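Side-chain contact in periplasmic cell division protein (SufI) (Aquifex aeolicus, PDB 6SYY), which is a multicopper oxidase of a hyperthermophile that probably oxidises its substrates with the help of four bound copper ions: residues V305-A310 against M364-T369. Residues are numbered along the deposited sequence; the frame is centred on the assembly and turned at random.
Sequences VDFRDA and MEFRVT
Phe307 reaches from the short 3-10 turn that follows strand 300-306 to Phe366 and Val368 on strand 361-370. Its CB points toward that strand, and CG lies anti to the carbonyl carbon (chi1 -74°), which directs the ring at strand 361-370. From there CD1 meets Val368 CG2 at 4.0 Å, CE1 comes to 4.0 Å from Phe366 CB, and CZ at the tip sits over one face of the Phe366 ring, off its centre and 3.8 Å from Phe366 CG. The two ring planes are inclined at 48°. Phenylalanine suits the place because a long, flat, wholly apolar group can reach across from the turn to the facing strand. Val305 CG1 covers one face of the same ring; Tyr248 meets the Phe307 ring and Phe250 the Phe366 ring. Such packing belongs to the interior of a cupredoxin-type beta-sandwich, the fold of multicopper oxidase domains, here at a place remote from the copper sites. Cutting Phe307 back to an alanine would probably leave an opening over the Phe366 ring and give Val368 CG2 less to pack on. That methyl also touches Ala310 CB at 3.8 Å, where the small alanine lets the chain leaving the turn pass close to the branched valine. Within the turn, Asp306 OD1 accepts from both Arg308 N, closing an Asx turn, and Arg308 NE, in a salt bridge of 2.8 Å that is nearly straight at 171°. Arg308, whose CB points away from strand 361-370, grips the carboxylate side-on, its NH2 donating to Asp306 OD2.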
loop_
_atom_site.group_PDB
_atom_site.type_symbol
_atom_site.label_atom_id
_atom_site.label_comp_id
_atom_site.label_asym_id
_atom_site.label_seq_id
_atom_site.Cartn_x
_atom_site.Cartn_y
_atom_site.Cartn_z
ATOM N N VAL A 305 15.603 11.148 -3.089
ATOM C CA VAL A 305 16.955 10.901 -2.606
ATOM C C VAL A 305 17.913 11.600 -3.557
ATOM O O VAL A 305 17.888 11.348 -4.768
ATOM C CB VAL A 305 17.270 9.400 -2.513
ATOM C CG1 VAL A 305 18.657 9.191 -1.933
ATOM C CG2 VAL A 305 16.231 8.695 -1.666
ATOM N N ASP A 306 18.747 12.483 -3.014
ATOM C CA ASP A 306 19.689 13.251 -3.824
ATOM C C ASP A 306 21.038 12.548 -3.741
ATOM O O ASP A 306 21.827 12.778 -2.825
ATOM C CB ASP A 306 19.765 14.697 -3.350
ATOM C CG ASP A 306 20.451 15.602 -4.358
ATOM O OD1 ASP A 306 21.172 15.080 -5.229
ATOM O OD2 ASP A 306 20.270 16.836 -4.282
ATOM N N PHE A 307 21.306 11.686 -4.717
ATOM C CA PHE A 307 22.577 10.977 -4.716
ATOM C C PHE A 307 23.759 11.876 -5.063
ATOM O O PHE A 307 24.899 11.400 -5.039
ATOM C CB PHE A 307 22.510 9.779 -5.668
ATOM C CG PHE A 307 21.694 8.636 -5.137
ATOM C CD1 PHE A 307 22.180 7.838 -4.112
ATOM C CD2 PHE A 307 20.435 8.360 -5.655
ATOM C CE1 PHE A 307 21.425 6.782 -3.612
ATOM C CE2 PHE A 307 19.673 7.307 -5.157
ATOM C CZ PHE A 307 20.168 6.519 -4.134
ATOM N N ARG A 308 23.530 13.157 -5.370
ATOM C CA ARG A 308 24.642 14.099 -5.442
ATOM C C ARG A 308 25.305 14.298 -4.085
ATOM O O ARG A 308 26.441 14.781 -4.031
ATOM C CB ARG A 308 24.173 15.443 -5.996
ATOM C CG ARG A 308 23.686 15.378 -7.428
ATOM C CD ARG A 308 23.098 16.701 -7.893
ATOM N NE ARG A 308 21.882 17.049 -7.162
ATOM C CZ ARG A 308 21.147 18.130 -7.407
ATOM N NH1 ARG A 308 21.501 18.970 -8.373
ATOM N NH2 ARG A 308 20.058 18.373 -6.689
ATOM N N ASP A 309 24.619 13.944 -2.990
ATOM C CA ASP A 309 25.264 13.911 -1.679
ATOM C C ASP A 309 26.437 12.948 -1.661
ATOM O O ASP A 309 27.384 13.136 -0.889
ATOM C CB ASP A 309 24.269 13.491 -0.596
ATOM C CG ASP A 309 23.186 14.511 -0.363
ATOM O OD1 ASP A 309 23.216 15.578 -1.010
ATOM O OD2 ASP A 309 22.301 14.247 0.477
ATOM N N ALA A 310 26.380 11.907 -2.478
ATOM C CA ALA A 310 27.373 10.848 -2.498
ATOM C C ALA A 310 28.430 11.119 -3.564
ATOM O O ALA A 310 28.237 11.916 -4.484
ATOM C CB ALA A 310 26.697 9.495 -2.755
ATOM N N MET A 364 18.425 -3.263 0.349
ATOM C CA MET A 364 18.861 -3.009 -1.014
ATOM C C MET A 364 20.124 -2.156 -0.982
ATOM O O MET A 364 20.383 -1.427 -0.019
ATOM C CB MET A 364 17.747 -2.324 -1.807
ATOM C CG MET A 364 18.002 -2.197 -3.279
ATOM S SD MET A 364 16.698 -1.232 -4.043
ATOM C CE MET A 364 17.514 -0.788 -5.568
ATOM N N GLU A 365 20.908 -2.256 -2.052
ATOM C CA GLU A 365 22.164 -1.531 -2.184
ATOM C C GLU A 365 22.120 -0.658 -3.429
ATOM O O GLU A 365 21.764 -1.131 -4.514
ATOM C CB GLU A 365 23.344 -2.503 -2.250
ATOM C CG GLU A 365 24.582 -1.954 -2.924
ATOM C CD GLU A 365 25.633 -3.023 -3.142
ATOM O OE1 GLU A 365 25.845 -3.839 -2.219
ATOM O OE2 GLU A 365 26.237 -3.057 -4.238
ATOM N N PHE A 366 22.472 0.613 -3.269
ATOM C CA PHE A 366 22.621 1.542 -4.382
ATOM C C PHE A 366 24.099 1.810 -4.613
ATOM O O PHE A 366 24.845 2.069 -3.662
ATOM C CB PHE A 366 21.892 2.858 -4.110
ATOM C CG PHE A 366 20.408 2.716 -4.016
ATOM C CD1 PHE A 366 19.632 2.676 -5.162
ATOM C CD2 PHE A 366 19.786 2.625 -2.782
ATOM C CE1 PHE A 366 18.261 2.548 -5.079
ATOM C CE2 PHE A 366 18.415 2.493 -2.691
ATOM C CZ PHE A 366 17.652 2.454 -3.844
ATOM N N ARG A 367 24.518 1.748 -5.870
ATOM C CA ARG A 367 25.900 1.990 -6.258
ATOM C C ARG A 367 25.925 3.247 -7.112
ATOM O O ARG A 367 25.403 3.253 -8.232
ATOM C CB ARG A 367 26.472 0.798 -7.020
ATOM C CG ARG A 367 26.189 -0.551 -6.380
ATOM C CD ARG A 367 26.085 -1.621 -7.452
ATOM N NE ARG A 367 26.245 -2.971 -6.927
ATOM C CZ ARG A 367 26.438 -4.040 -7.693
ATOM N NH1 ARG A 367 26.495 -3.904 -9.012
ATOM N NH2 ARG A 367 26.579 -5.241 -7.145
ATOM N N VAL A 368 26.515 4.312 -6.578
ATOM C CA VAL A 368 26.698 5.554 -7.318
ATOM C C VAL A 368 27.840 5.357 -8.308
ATOM O O VAL A 368 29.010 5.565 -7.974
ATOM C CB VAL A 368 26.969 6.729 -6.361
ATOM C CG1 VAL A 368 27.049 8.038 -7.125
ATOM C CG2 VAL A 368 25.884 6.795 -5.304
ATOM N N THR A 369 27.507 4.951 -9.533
ATOM C CA THR A 369 28.514 4.535 -10.500
ATOM C C THR A 369 28.911 5.624 -11.487
ATOM O O THR A 369 29.983 5.521 -12.095
ATOM C CB THR A 369 28.018 3.311 -11.285
ATOM O OG1 THR A 369 26.730 3.591 -11.846
ATOM C CG2 THR A 369 27.912 2.095 -10.370
#